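Long-range contacts in HRDC domain-containing protein (Bifidobacterium adolescentis ATCC 15703, PDB 3CYM), which is uncharacterised but probably binds nucleic acids and shortens them as a 3'-5' exonuclease of the ribonuclease D type: residues L10-R14 / A170-L175; A94-L98 / L176-E180; P217-V221 / V237-W241; R231-A235 / S328-D332. All coordinates share one frame; numbering follows the deposited sequence. Where two conformers were deposited one is given.

Interaction 1 of 4, residues L10-R14 / A170-L175; sequences LAEPR and ALDVEL. With NA (sodium ion), chain B.
E174 OE2 is gripped by R14, whose backbone N gives it a nearly straight hydrogen bond of 3.1 Å (N-H...O 172°) from above the carboxylate plane. This ties the N-terminal loop to the end of helix 163-174 in the RNase H-like 3'-5' exonuclease domain. E174 OE2 also lies over the face of the R14 guanidinium, a contact of charges since no N-H points at it, though R14 has two conformers and this detail is less certain; R14 NH2 has its stronger partner in E178. The other oxygen, E174 OE1, pairs with K63. With an alanine here, K63 would probably be left without its mate and the R14 amide without its acceptor, freeing the loop to shift. Away from the carboxylate the contact is apolar. P13 CG rests on A170 CB at 3.7 Å, and the P13 ring crosses L171 at about a right angle. L171 CD1 reaches A11 O at 3.4 Å. With its CG anti to the backbone N (chi1 -171°), L10 sends CD2 to L171 CD2 and L175 CD1, both 3.8 Å away. On the same helix D172 turns elsewhere: its OD2 binds a sodium ion at 2.5 Å, together with D44, E46 and three waters.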
loop_
_atom_site.group_PDB
_atom_site.type_symbol
_atom_site.label_atom_id
_atom_site.label_comp_id
_atom_site.label_asym_id
_atom_site.label_seq_id
_atom_site.Cartn_x
_atom_site.Cartn_y
_atom_site.Cartn_z
ATOM N N LEU A 10 25.746 -4.650 3.879
ATOM C CA LEU A 10 25.779 -5.289 2.578
ATOM C C LEU A 10 25.537 -4.197 1.542
ATOM O O LEU A 10 24.407 -3.725 1.378
ATOM C CB LEU A 10 24.718 -6.385 2.499
ATOM C CG LEU A 10 24.718 -7.332 1.298
ATOM C CD1 LEU A 10 25.979 -8.154 1.235
ATOM C CD2 LEU A 10 23.513 -8.258 1.344
ATOM N N ALA A 11 26.618 -3.781 0.880
ATOM C CA ALA A 11 26.603 -2.679 -0.096
ATOM C C ALA A 11 26.095 -3.079 -1.481
ATOM O O ALA A 11 25.498 -2.264 -2.181
ATOM C CB ALA A 11 27.998 -2.063 -0.212
ATOM N N GLU A 12 26.370 -4.319 -1.884
ATOM C CA GLU A 12 25.922 -4.865 -3.169
ATOM C C GLU A 12 25.533 -6.338 -2.991
ATOM O O GLU A 12 25.943 -6.953 -2.007
ATOM C CB GLU A 12 27.042 -4.775 -4.209
ATOM C CG GLU A 12 27.522 -3.371 -4.549
ATOM C CD GLU A 12 28.212 -3.296 -5.895
ATOM O OE1 GLU A 12 28.488 -4.367 -6.488
ATOM O OE2 GLU A 12 28.457 -2.162 -6.366
ATOM N N PRO A 13 24.737 -6.911 -3.930
ATOM C CA PRO A 13 24.509 -8.356 -3.922
ATOM C C PRO A 13 25.791 -9.142 -4.143
ATOM O O PRO A 13 26.761 -8.607 -4.703
ATOM C CB PRO A 13 23.572 -8.566 -5.120
ATOM C CG PRO A 13 22.905 -7.290 -5.296
ATOM C CD PRO A 13 23.965 -6.275 -5.015
ATOM N N ARG A 14 25.783 -10.401 -3.705
ATOM C CA ARG A 14 26.939 -11.294 -3.821
ATOM C C ARG A 14 27.296 -11.545 -5.280
ATOM O O ARG A 14 28.464 -11.676 -5.625
ATOM C CB ARG A 14 26.672 -12.626 -3.109
ATOM C CG ARG A 14 26.306 -12.485 -1.635
ATOM C CD ARG A 14 25.821 -13.799 -1.047
ATOM N NE ARG A 14 24.567 -13.624 -0.314
ATOM C CZ ARG A 14 23.380 -14.029 -0.759
ATOM N NH1 ARG A 14 23.282 -14.640 -1.931
ATOM N NH2 ARG A 14 22.290 -13.823 -0.034
ATOM N N ALA A 170 17.935 -4.697 -6.537
ATOM C CA ALA A 170 18.515 -6.021 -6.361
ATOM C C ALA A 170 18.657 -6.389 -4.886
ATOM O O ALA A 170 18.276 -7.488 -4.480
ATOM C CB ALA A 170 19.846 -6.094 -7.040
ATOM N N LEU A 171 19.185 -5.464 -4.085
ATOM C CA LEU A 171 19.365 -5.708 -2.653
ATOM C C LEU A 171 18.064 -5.991 -1.900
ATOM O O LEU A 171 18.079 -6.684 -0.888
ATOM C CB LEU A 171 20.174 -4.587 -1.979
ATOM C CG LEU A 171 21.696 -4.683 -2.173
ATOM C CD1 LEU A 171 22.350 -3.359 -1.786
ATOM C CD2 LEU A 171 22.320 -5.843 -1.392
ATOM N N ASP A 172 16.945 -5.485 -2.416
ATOM C CA ASP A 172 15.633 -5.742 -1.822
ATOM C C ASP A 172 15.072 -7.169 -1.969
ATOM O O ASP A 172 14.192 -7.564 -1.194
ATOM C CB ASP A 172 14.617 -4.718 -2.326
ATOM C CG ASP A 172 14.482 -3.530 -1.402
ATOM O OD1 ASP A 172 15.261 -3.401 -0.431
ATOM O OD2 ASP A 172 13.566 -2.713 -1.644
ATOM N N VAL A 173 15.567 -7.930 -2.949
ATOM C CA VAL A 173 15.243 -9.368 -3.075
ATOM C C VAL A 173 16.404 -10.298 -2.701
ATOM O O VAL A 173 16.207 -11.500 -2.564
ATOM C CB VAL A 173 14.737 -9.760 -4.481
ATOM C CG1 VAL A 173 13.442 -9.074 -4.791
ATOM C CG2 VAL A 173 15.784 -9.471 -5.546
ATOM N N GLU A 174 17.593 -9.721 -2.527
ATOM C CA GLU A 174 18.853 -10.442 -2.261
ATOM C C GLU A 174 18.857 -11.373 -1.035
ATOM O O GLU A 174 19.518 -12.414 -1.052
ATOM C CB GLU A 174 20.008 -9.420 -2.189
ATOM C CG GLU A 174 21.392 -9.879 -1.651
ATOM C CD GLU A 174 22.151 -10.835 -2.573
ATOM O OE1 GLU A 174 21.644 -11.171 -3.666
ATOM O OE2 GLU A 174 23.266 -11.267 -2.192
ATOM N N LEU A 175 18.113 -11.018 0.008
ATOM C CA LEU A 175 18.176 -11.763 1.274
ATOM C C LEU A 175 16.876 -12.425 1.701
ATOM O O LEU A 175 16.805 -12.993 2.789
ATOM C CB LEU A 175 18.691 -10.858 2.402
ATOM C CG LEU A 175 20.081 -10.245 2.189
ATOM C CD1 LEU A 175 20.335 -9.138 3.189
ATOM C CD2 LEU A 175 21.170 -11.315 2.244
HETATM NA NA NA B . 11.295 -2.211 -2.467
HETATM O O HOH W 1 11.428 0.252 -2.200
HETATM O O HOH W 2 9.849 -3.146 -0.854
HETATM O O HOH W 3 9.119 -1.695 -3.222
#

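Interaction 2 of 4, residues A94-L98 / L176-E180; sequences AVWIL and LIELE
L176, the first residue of helix 176-190, meets strand 95-98 through I97. The two side chains slide past each other in opposite directions, L176 CB lying 3.8 Å from I97 CG2, while L176 CD1 continues to the backbone and comes within 3.5 Å of I97 O. The carbonyl of L176 is touched as well: I97 CD1 approaches L176 O at 3.4 Å, although that oxygen is already engaged by the amide of E180 in the first turn of the helix.

At I177 the same I97 methyl meets the helix backbone, with CD1 3.5 Å from I177 CA, and it also touches I177 CG2. I97 gets this far because CG1 stands anti to its carbonyl carbon (chi1 -47°) and the chain then runs on extended to CD1, which is pressed against the helix surface between L176, I177 and E180. This is helix-on-sheet packing inside the 3'-5' exonuclease domain: strand 95-98 is an inner strand of the mixed sheet, between 40-47 and 117-120, and the helix crosses it almost perpendicularly, with the segment axes 8.8 Å apart at 99°.

L179 packs on helix 135-143, and E180 returns to the strand. Its extended side chain crosses I97 at about a right angle, bringing E180 OE2 to 3.4 Å from I97 CD1, while E180 OE1 lies 3.7 Å from V95 CG1. Neither carboxylate oxygen relies on these apolar neighbours: OE1 forms a salt bridge with R184, and OE2 is hydrogen-bonded to S40 OG.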
loop_
_atom_site.group_PDB
_atom_site.type_symbol
_atom_site.label_atom_id
_atom_site.label_comp_id
_atom_site.label_asym_id
_atom_site.label_seq_id
_atom_site.Cartn_x
_atom_site.Cartn_y
_atom_site.Cartn_z
ATOM N N ALA A 94 5.737 -22.525 -6.639
ATOM C CA ALA A 94 6.785 -22.088 -5.719
ATOM C C ALA A 94 6.302 -20.983 -4.784
ATOM O O ALA A 94 5.394 -20.217 -5.115
ATOM C CB ALA A 94 8.023 -21.624 -6.492
ATOM N N VAL A 95 6.915 -20.916 -3.617
ATOM C CA VAL A 95 6.573 -19.946 -2.594
ATOM C C VAL A 95 7.147 -18.582 -2.981
ATOM O O VAL A 95 8.335 -18.452 -3.242
ATOM C CB VAL A 95 7.100 -20.397 -1.199
ATOM C CG1 VAL A 95 6.845 -19.324 -0.132
ATOM C CG2 VAL A 95 6.461 -21.713 -0.778
ATOM N N TRP A 96 6.298 -17.578 -3.042
ATOM C CA TRP A 96 6.759 -16.220 -3.247
ATOM C C TRP A 96 7.059 -15.603 -1.882
ATOM O O TRP A 96 6.235 -15.674 -0.967
ATOM C CB TRP A 96 5.696 -15.412 -3.980
ATOM C CG TRP A 96 5.471 -15.811 -5.414
ATOM C CD1 TRP A 96 5.288 -17.072 -5.900
ATOM C CD2 TRP A 96 5.370 -14.931 -6.543
ATOM N NE1 TRP A 96 5.095 -17.037 -7.257
ATOM C CE2 TRP A 96 5.142 -15.735 -7.681
ATOM C CE3 TRP A 96 5.454 -13.543 -6.705
ATOM C CZ2 TRP A 96 4.997 -15.196 -8.966
ATOM C CZ3 TRP A 96 5.302 -13.009 -7.982
ATOM C CH2 TRP A 96 5.078 -13.835 -9.092
ATOM N N ILE A 97 8.253 -15.039 -1.732
ATOM C CA ILE A 97 8.605 -14.285 -0.536
ATOM C C ILE A 97 8.476 -12.797 -0.830
ATOM O O ILE A 97 9.136 -12.259 -1.737
ATOM C CB ILE A 97 10.028 -14.585 -0.024
ATOM C CG1 ILE A 97 10.297 -16.080 0.025
ATOM C CG2 ILE A 97 10.226 -14.005 1.362
ATOM C CD1 ILE A 97 11.745 -16.380 -0.134
ATOM N N LEU A 98 7.605 -12.150 -0.067
ATOM C CA LEU A 98 7.334 -10.730 -0.198
ATOM C C LEU A 98 7.374 -10.117 1.193
ATOM O O LEU A 98 7.016 -10.772 2.170
ATOM C CB LEU A 98 5.955 -10.503 -0.828
ATOM C CG LEU A 98 5.770 -10.515 -2.356
ATOM C CD1 LEU A 98 5.764 -11.911 -2.936
ATOM C CD2 LEU A 98 4.477 -9.820 -2.742
ATOM N N LEU A 176 15.856 -12.363 0.847
ATOM C CA LEU A 176 14.534 -12.869 1.197
ATOM C C LEU A 176 14.431 -14.396 1.375
ATOM O O LEU A 176 13.678 -14.855 2.227
ATOM C CB LEU A 176 13.475 -12.378 0.201
ATOM C CG LEU A 176 13.196 -10.878 0.139
ATOM C CD1 LEU A 176 12.026 -10.607 -0.778
ATOM C CD2 LEU A 176 12.918 -10.298 1.531
ATOM N N ILE A 177 15.178 -15.181 0.596
ATOM C CA ILE A 177 15.118 -16.634 0.789
ATOM C C ILE A 177 15.785 -17.046 2.108
ATOM O O ILE A 177 15.301 -17.944 2.794
ATOM C CB ILE A 177 15.529 -17.491 -0.475
ATOM C CG1 ILE A 177 17.011 -17.842 -0.493
ATOM C CG2 ILE A 177 15.084 -16.849 -1.816
ATOM C CD1 ILE A 177 17.276 -19.247 -0.067
ATOM N N GLU A 178 16.866 -16.355 2.468
ATOM C CA GLU A 178 17.555 -16.577 3.741
ATOM C C GLU A 178 16.734 -16.059 4.919
ATOM O O GLU A 178 16.785 -16.632 6.008
ATOM C CB GLU A 178 18.952 -15.938 3.749
ATOM C CG GLU A 178 19.951 -16.597 2.813
ATOM C CD GLU A 178 20.060 -15.905 1.461
ATOM O OE1 GLU A 178 19.189 -15.072 1.124
ATOM O OE2 GLU A 178 21.030 -16.198 0.730
ATOM N N LEU A 179 15.992 -14.975 4.694
ATOM C CA LEU A 179 15.061 -14.455 5.695
ATOM C C LEU A 179 13.996 -15.477 6.039
ATOM O O LEU A 179 13.830 -15.812 7.213
ATOM C CB LEU A 179 14.382 -13.172 5.222
ATOM C CG LEU A 179 14.937 -11.824 5.672
ATOM C CD1 LEU A 179 13.913 -10.750 5.314
ATOM C CD2 LEU A 179 15.278 -11.801 7.170
ATOM N N GLU A 180 13.307 -15.978 5.009
ATOM C CA GLU A 180 12.254 -16.991 5.152
ATOM C C GLU A 180 12.712 -18.188 5.988
ATOM O O GLU A 180 11.990 -18.620 6.881
ATOM C CB GLU A 180 11.749 -17.471 3.781
ATOM C CG GLU A 180 10.946 -18.778 3.876
ATOM C CD GLU A 180 10.443 -19.336 2.560
ATOM O OE1 GLU A 180 9.313 -19.870 2.549
ATOM O OE2 GLU A 180 11.163 -19.265 1.545
#

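Interaction 3 of 4, residues P217-V221 / V237-W241; sequences PWMHV and VRALW
W218 lies between two side chains of helix 231-250, W241 near its CB and R238 across its ring. W218 CB touches W241 CG at 3.7 Å, and W218 CA sits over the face of the W241 five-membered ring in a CH-pi contact, 3.6 Å from the centroid. Beyond CB the indole takes the crowded position between its own backbone N and carbonyl carbon (chi1 69°), which lays the ring along R238. CG, CD1 and CD2 all pack against the aliphatic stem of the arginine; R238 CG stands 3.6 Å from the centroid of the W218 five-membered ring, only 7° off the normal. W218 NE1 has R238 CD 3.6 Å away. On the benzene side W218 CE3 meets V237 CG1 at 3.9 Å, at the ring edge, and at the far end CZ3 meets the carbonyl of L234 and CH2 meets P331 CG.

The short 3-10 turn that begins at P217 thus wraps onto the helix of the HRDC-like domain. P217 CB reaches W241 CH2 at 3.6 Å, and V221 CG2 touches both W241 CD1 and V237 CG1. An alanine in place of W241 would strip away the surface under P217, W218 and V221, and the turn would probably lose much of its hold on the helix.

No hydrogen bond spans these two segments. R238 turns mainly its methylenes to the indole face and spends NH1 on the carbonyl of E329, so the adhesion here is dispersion and CH-pi contact, with the arginine charge directed elsewhere.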
loop_
_atom_site.group_PDB
_atom_site.type_symbol
_atom_site.label_atom_id
_atom_site.label_comp_id
_atom_site.label_asym_id
_atom_site.label_seq_id
_atom_site.Cartn_x
_atom_site.Cartn_y
_atom_site.Cartn_z
ATOM N N PRO A 217 -13.652 8.607 -2.892
ATOM C CA PRO A 217 -12.318 9.119 -3.196
ATOM C C PRO A 217 -12.134 10.652 -3.198
ATOM O O PRO A 217 -11.165 11.144 -2.597
ATOM C CB PRO A 217 -12.030 8.514 -4.570
ATOM C CG PRO A 217 -12.758 7.223 -4.536
ATOM C CD PRO A 217 -14.050 7.572 -3.866
ATOM N N TRP A 218 -13.060 11.392 -3.815
ATOM C CA TRP A 218 -12.931 12.855 -3.905
ATOM C C TRP A 218 -12.943 13.591 -2.563
ATOM O O TRP A 218 -12.553 14.756 -2.482
ATOM C CB TRP A 218 -13.969 13.463 -4.864
ATOM C CG TRP A 218 -15.404 13.410 -4.406
ATOM C CD1 TRP A 218 -16.343 12.485 -4.773
ATOM C CD2 TRP A 218 -16.082 14.348 -3.545
ATOM N NE1 TRP A 218 -17.551 12.779 -4.187
ATOM C CE2 TRP A 218 -17.419 13.912 -3.424
ATOM C CE3 TRP A 218 -15.687 15.509 -2.861
ATOM C CZ2 TRP A 218 -18.364 14.589 -2.641
ATOM C CZ3 TRP A 218 -16.627 16.182 -2.085
ATOM C CH2 TRP A 218 -17.948 15.716 -1.982
ATOM N N MET A 219 -13.392 12.903 -1.517
ATOM C CA MET A 219 -13.543 13.496 -0.194
ATOM C C MET A 219 -12.182 13.589 0.507
ATOM O O MET A 219 -12.060 14.182 1.585
ATOM C CB MET A 219 -14.538 12.666 0.625
ATOM C CG MET A 219 -15.282 13.422 1.706
ATOM S SD MET A 219 -16.303 14.773 1.104
ATOM C CE MET A 219 -16.977 15.358 2.658
ATOM N N HIS A 220 -11.160 13.029 -0.136
ATOM C CA HIS A 220 -9.821 12.908 0.443
ATOM C C HIS A 220 -8.860 13.994 -0.039
ATOM O O HIS A 220 -7.675 13.746 -0.272
ATOM C CB HIS A 220 -9.278 11.497 0.211
ATOM C CG HIS A 220 -9.992 10.459 1.012
ATOM N ND1 HIS A 220 -9.449 9.893 2.145
ATOM C CD2 HIS A 220 -11.230 9.926 0.880
ATOM C CE1 HIS A 220 -10.312 9.034 2.661
ATOM N NE2 HIS A 220 -11.400 9.037 1.913
ATOM N N VAL A 221 -9.404 15.197 -0.190
ATOM C CA VAL A 221 -8.636 16.399 -0.465
ATOM C C VAL A 221 -8.262 16.964 0.903
ATOM O O VAL A 221 -9.119 17.068 1.773
ATOM C CB VAL A 221 -9.501 17.410 -1.249
ATOM C CG1 VAL A 221 -8.830 18.764 -1.339
ATOM C CG2 VAL A 221 -9.840 16.868 -2.646
ATOM N N VAL A 237 -15.265 21.014 -5.154
ATOM C CA VAL A 237 -14.237 20.031 -4.800
ATOM C C VAL A 237 -14.436 18.710 -5.563
ATOM O O VAL A 237 -13.496 18.194 -6.160
ATOM C CB VAL A 237 -14.192 19.772 -3.277
ATOM C CG1 VAL A 237 -13.265 18.612 -2.952
ATOM C CG2 VAL A 237 -13.741 21.029 -2.539
ATOM N N ARG A 238 -15.661 18.191 -5.563
ATOM C CA ARG A 238 -15.999 16.992 -6.323
ATOM C C ARG A 238 -15.648 17.114 -7.799
ATOM O O ARG A 238 -15.007 16.223 -8.355
ATOM C CB ARG A 238 -17.488 16.658 -6.190
ATOM C CG ARG A 238 -17.855 15.309 -6.778
ATOM C CD ARG A 238 -19.302 14.943 -6.517
ATOM N NE ARG A 238 -20.238 15.971 -6.979
ATOM C CZ ARG A 238 -21.563 15.836 -6.972
ATOM N NH1 ARG A 238 -22.334 16.827 -7.404
ATOM N NH2 ARG A 238 -22.123 14.711 -6.540
ATOM N N ALA A 239 -16.062 18.221 -8.418
ATOM C CA ALA A 239 -15.884 18.441 -9.855
ATOM C C ALA A 239 -14.408 18.602 -10.231
ATOM O O ALA A 239 -13.957 18.040 -11.232
ATOM C CB ALA A 239 -16.693 19.649 -10.304
ATOM N N LEU A 240 -13.670 19.358 -9.417
ATOM C CA LEU A 240 -12.227 19.554 -9.594
ATOM C C LEU A 240 -11.401 18.287 -9.390
ATOM O O LEU A 240 -10.521 17.994 -10.203
ATOM C CB LEU A 240 -11.710 20.658 -8.670
ATOM C CG LEU A 240 -11.996 22.110 -9.071
ATOM C CD1 LEU A 240 -11.557 22.991 -7.941
ATOM C CD2 LEU A 240 -11.275 22.511 -10.353
ATOM N N TRP A 241 -11.676 17.549 -8.310
ATOM C CA TRP A 241 -11.027 16.265 -8.055
ATOM C C TRP A 241 -11.202 15.303 -9.223
ATOM O O TRP A 241 -10.248 14.614 -9.606
ATOM C CB TRP A 241 -11.562 15.596 -6.780
ATOM C CG TRP A 241 -10.776 14.365 -6.389
ATOM C CD1 TRP A 241 -9.737 14.307 -5.491
ATOM C CD2 TRP A 241 -10.951 13.021 -6.886
ATOM N NE1 TRP A 241 -9.260 13.022 -5.404
ATOM C CE2 TRP A 241 -9.982 12.212 -6.245
ATOM C CE3 TRP A 241 -11.835 12.423 -7.807
ATOM C CZ2 TRP A 241 -9.870 10.831 -6.494
ATOM C CZ3 TRP A 241 -11.718 11.049 -8.068
ATOM C CH2 TRP A 241 -10.742 10.272 -7.407
#

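Interaction 4 of 4, residues R231-A235 / S328-D332; sequences RQALA and SEWPD
The loop 328-332 runs against the first turns of helix 231-250, the backbones coming closest at A235 and W330, whose CA atoms are 5.4 Å apart. R231 reaches over the loop from the start of the helix. Its NH1 gives P331 O a weak, bent hydrogen bond of 2.9 Å (N-H...O 125°) and lies 2.8 Å from W330 O, so a single nitrogen faces two successive carbonyls. R231 CG stands anti to its own carbonyl carbon and the chain bends at chi3 (-54°), which brings one face of the guanidinium over W330 CB. D332 OD1 adds a long ion pair, 3.8 Å from R231 NH1, in which no N-H points at the oxygen.

W330 carries most of the apolar contact. Its indole is covered on one face by Q232, whose CB makes a CH-pi contact 3.8 Å from the centroid of the six-membered ring, and the extended glutamine continues across W330 CZ2, with its amide inclined 33° to the ring. Helix 231-250 belongs to the HRDC-like helical region, and the loop, which follows helix 312-323, folds back onto the beginning of that helix across 92 intervening residues. No residues are modelled directly after D332, consistent with a mobile chain.

One turn along from R231, A235 CB rests 3.8 Å from W330 CD1, and the same methyl group faces P331 CD. The proline ring lies against L234 as well, P331 CG being 4.0 Å from L234 CB.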
loop_
_atom_site.group_PDB
_atom_site.type_symbol
_atom_site.label_atom_id
_atom_site.label_comp_id
_atom_site.label_asym_id
_atom_site.label_seq_id
_atom_site.Cartn_x
_atom_site.Cartn_y
_atom_site.Cartn_z
ATOM N N ARG A 231 -22.111 22.928 0.832
ATOM C CA ARG A 231 -22.343 21.863 -0.148
ATOM C C ARG A 231 -22.055 22.284 -1.592
ATOM O O ARG A 231 -21.729 21.435 -2.422
ATOM C CB ARG A 231 -23.755 21.282 -0.008
ATOM C CG ARG A 231 -24.129 20.962 1.440
ATOM C CD ARG A 231 -25.165 19.851 1.584
ATOM N NE ARG A 231 -26.376 20.097 0.807
ATOM C CZ ARG A 231 -26.918 19.228 -0.042
ATOM N NH1 ARG A 231 -26.369 18.034 -0.226
ATOM N NH2 ARG A 231 -28.022 19.551 -0.702
ATOM N N GLN A 232 -22.164 23.583 -1.885
ATOM C CA GLN A 232 -21.764 24.114 -3.196
ATOM C C GLN A 232 -20.244 24.092 -3.367
ATOM O O GLN A 232 -19.745 23.840 -4.460
ATOM C CB GLN A 232 -22.306 25.527 -3.444
ATOM C CG GLN A 232 -22.226 25.951 -4.920
ATOM C CD GLN A 232 -22.837 27.306 -5.212
ATOM O OE1 GLN A 232 -23.300 27.550 -6.327
ATOM N NE2 GLN A 232 -22.845 28.194 -4.220
ATOM N N ALA A 233 -19.523 24.351 -2.278
ATOM C CA ALA A 233 -18.068 24.210 -2.257
ATOM C C ALA A 233 -17.685 22.752 -2.447
ATOM O O ALA A 233 -16.735 22.442 -3.155
ATOM C CB ALA A 233 -17.499 24.739 -0.958
ATOM N N LEU A 234 -18.453 21.863 -1.828
ATOM C CA LEU A 234 -18.228 20.430 -1.950
ATOM C C LEU A 234 -18.476 19.938 -3.368
ATOM O O LEU A 234 -17.744 19.085 -3.850
ATOM C CB LEU A 234 -19.057 19.661 -0.920
ATOM C CG LEU A 234 -18.566 19.807 0.528
ATOM C CD1 LEU A 234 -19.555 19.204 1.527
ATOM C CD2 LEU A 234 -17.170 19.210 0.718
ATOM N N ALA A 235 -19.468 20.520 -4.043
ATOM C CA ALA A 235 -19.712 20.267 -5.469
ATOM C C ALA A 235 -18.540 20.722 -6.345
ATOM O O ALA A 235 -18.236 20.087 -7.351
ATOM C CB ALA A 235 -20.984 20.941 -5.915
ATOM N N SER A 328 -30.036 20.553 -5.577
ATOM C CA SER A 328 -30.465 19.200 -5.252
ATOM C C SER A 328 -29.498 18.130 -5.766
ATOM O O SER A 328 -29.747 16.931 -5.607
ATOM C CB SER A 328 -31.873 18.958 -5.807
ATOM O OG SER A 328 -31.898 19.033 -7.228
ATOM N N GLU A 329 -28.400 18.561 -6.384
ATOM C CA GLU A 329 -27.378 17.633 -6.870
ATOM C C GLU A 329 -26.057 17.745 -6.115
ATOM O O GLU A 329 -25.163 16.920 -6.312
ATOM C CB GLU A 329 -27.154 17.796 -8.371
ATOM C CG GLU A 329 -28.199 17.091 -9.218
ATOM C CD GLU A 329 -27.912 17.201 -10.698
ATOM O OE1 GLU A 329 -26.897 16.632 -11.155
ATOM O OE2 GLU A 329 -28.716 17.841 -11.407
ATOM N N TRP A 330 -25.948 18.764 -5.260
ATOM C CA TRP A 330 -24.811 18.914 -4.358
ATOM C C TRP A 330 -24.759 17.741 -3.386
ATOM O O TRP A 330 -25.798 17.304 -2.886
ATOM C CB TRP A 330 -24.900 20.213 -3.551
ATOM C CG TRP A 330 -25.004 21.476 -4.348
ATOM C CD1 TRP A 330 -24.662 21.665 -5.658
ATOM C CD2 TRP A 330 -25.452 22.752 -3.862
ATOM N NE1 TRP A 330 -24.898 22.971 -6.027
ATOM C CE2 TRP A 330 -25.374 23.662 -4.943
ATOM C CE3 TRP A 330 -25.918 23.211 -2.622
ATOM C CZ2 TRP A 330 -25.752 25.005 -4.822
ATOM C CZ3 TRP A 330 -26.287 24.549 -2.501
ATOM C CH2 TRP A 330 -26.200 25.430 -3.597
ATOM N N PRO A 331 -23.550 17.227 -3.112
ATOM C CA PRO A 331 -23.373 16.150 -2.147
ATOM C C PRO A 331 -23.503 16.675 -0.717
ATOM O O PRO A 331 -23.483 17.888 -0.512
ATOM C CB PRO A 331 -21.942 15.690 -2.420
ATOM C CG PRO A 331 -21.258 16.925 -2.865
ATOM C CD PRO A 331 -22.265 17.641 -3.707
ATOM N N ASP A 332 -23.635 15.763 0.251
ATOM C CA ASP A 332 -23.842 16.109 1.665
ATOM C C ASP A 332 -22.613 16.763 2.310
ATOM O O ASP A 332 -22.043 16.251 3.282
ATOM C CB ASP A 332 -24.254 14.862 2.460
ATOM C CG ASP A 332 -25.425 14.123 1.833
ATOM O OD1 ASP A 332 -26.518 14.719 1.714
ATOM O OD2 ASP A 332 -25.252 12.936 1.476
#

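The four contacts form two clusters on opposite sides of the chain's centre. Interactions 1 and 2, with centres about 14 Å apart, lie in the exonuclease domain, use the successive helices 163-174 and 176-190, and touch through a salt bridge; their segments alternate along the chain. Interactions 3 and 4, with centres about 11 Å apart, share helix 231-250, also alternate, and touch through polar and apolar contacts. The first pair closes before the second opens, and the centres of interactions 1 and 4 are about 52 Å apart. The clusters lie in different parts of the chain, so that none of the four contacts joins the metal-binding exonuclease domain to the HRDC-like region.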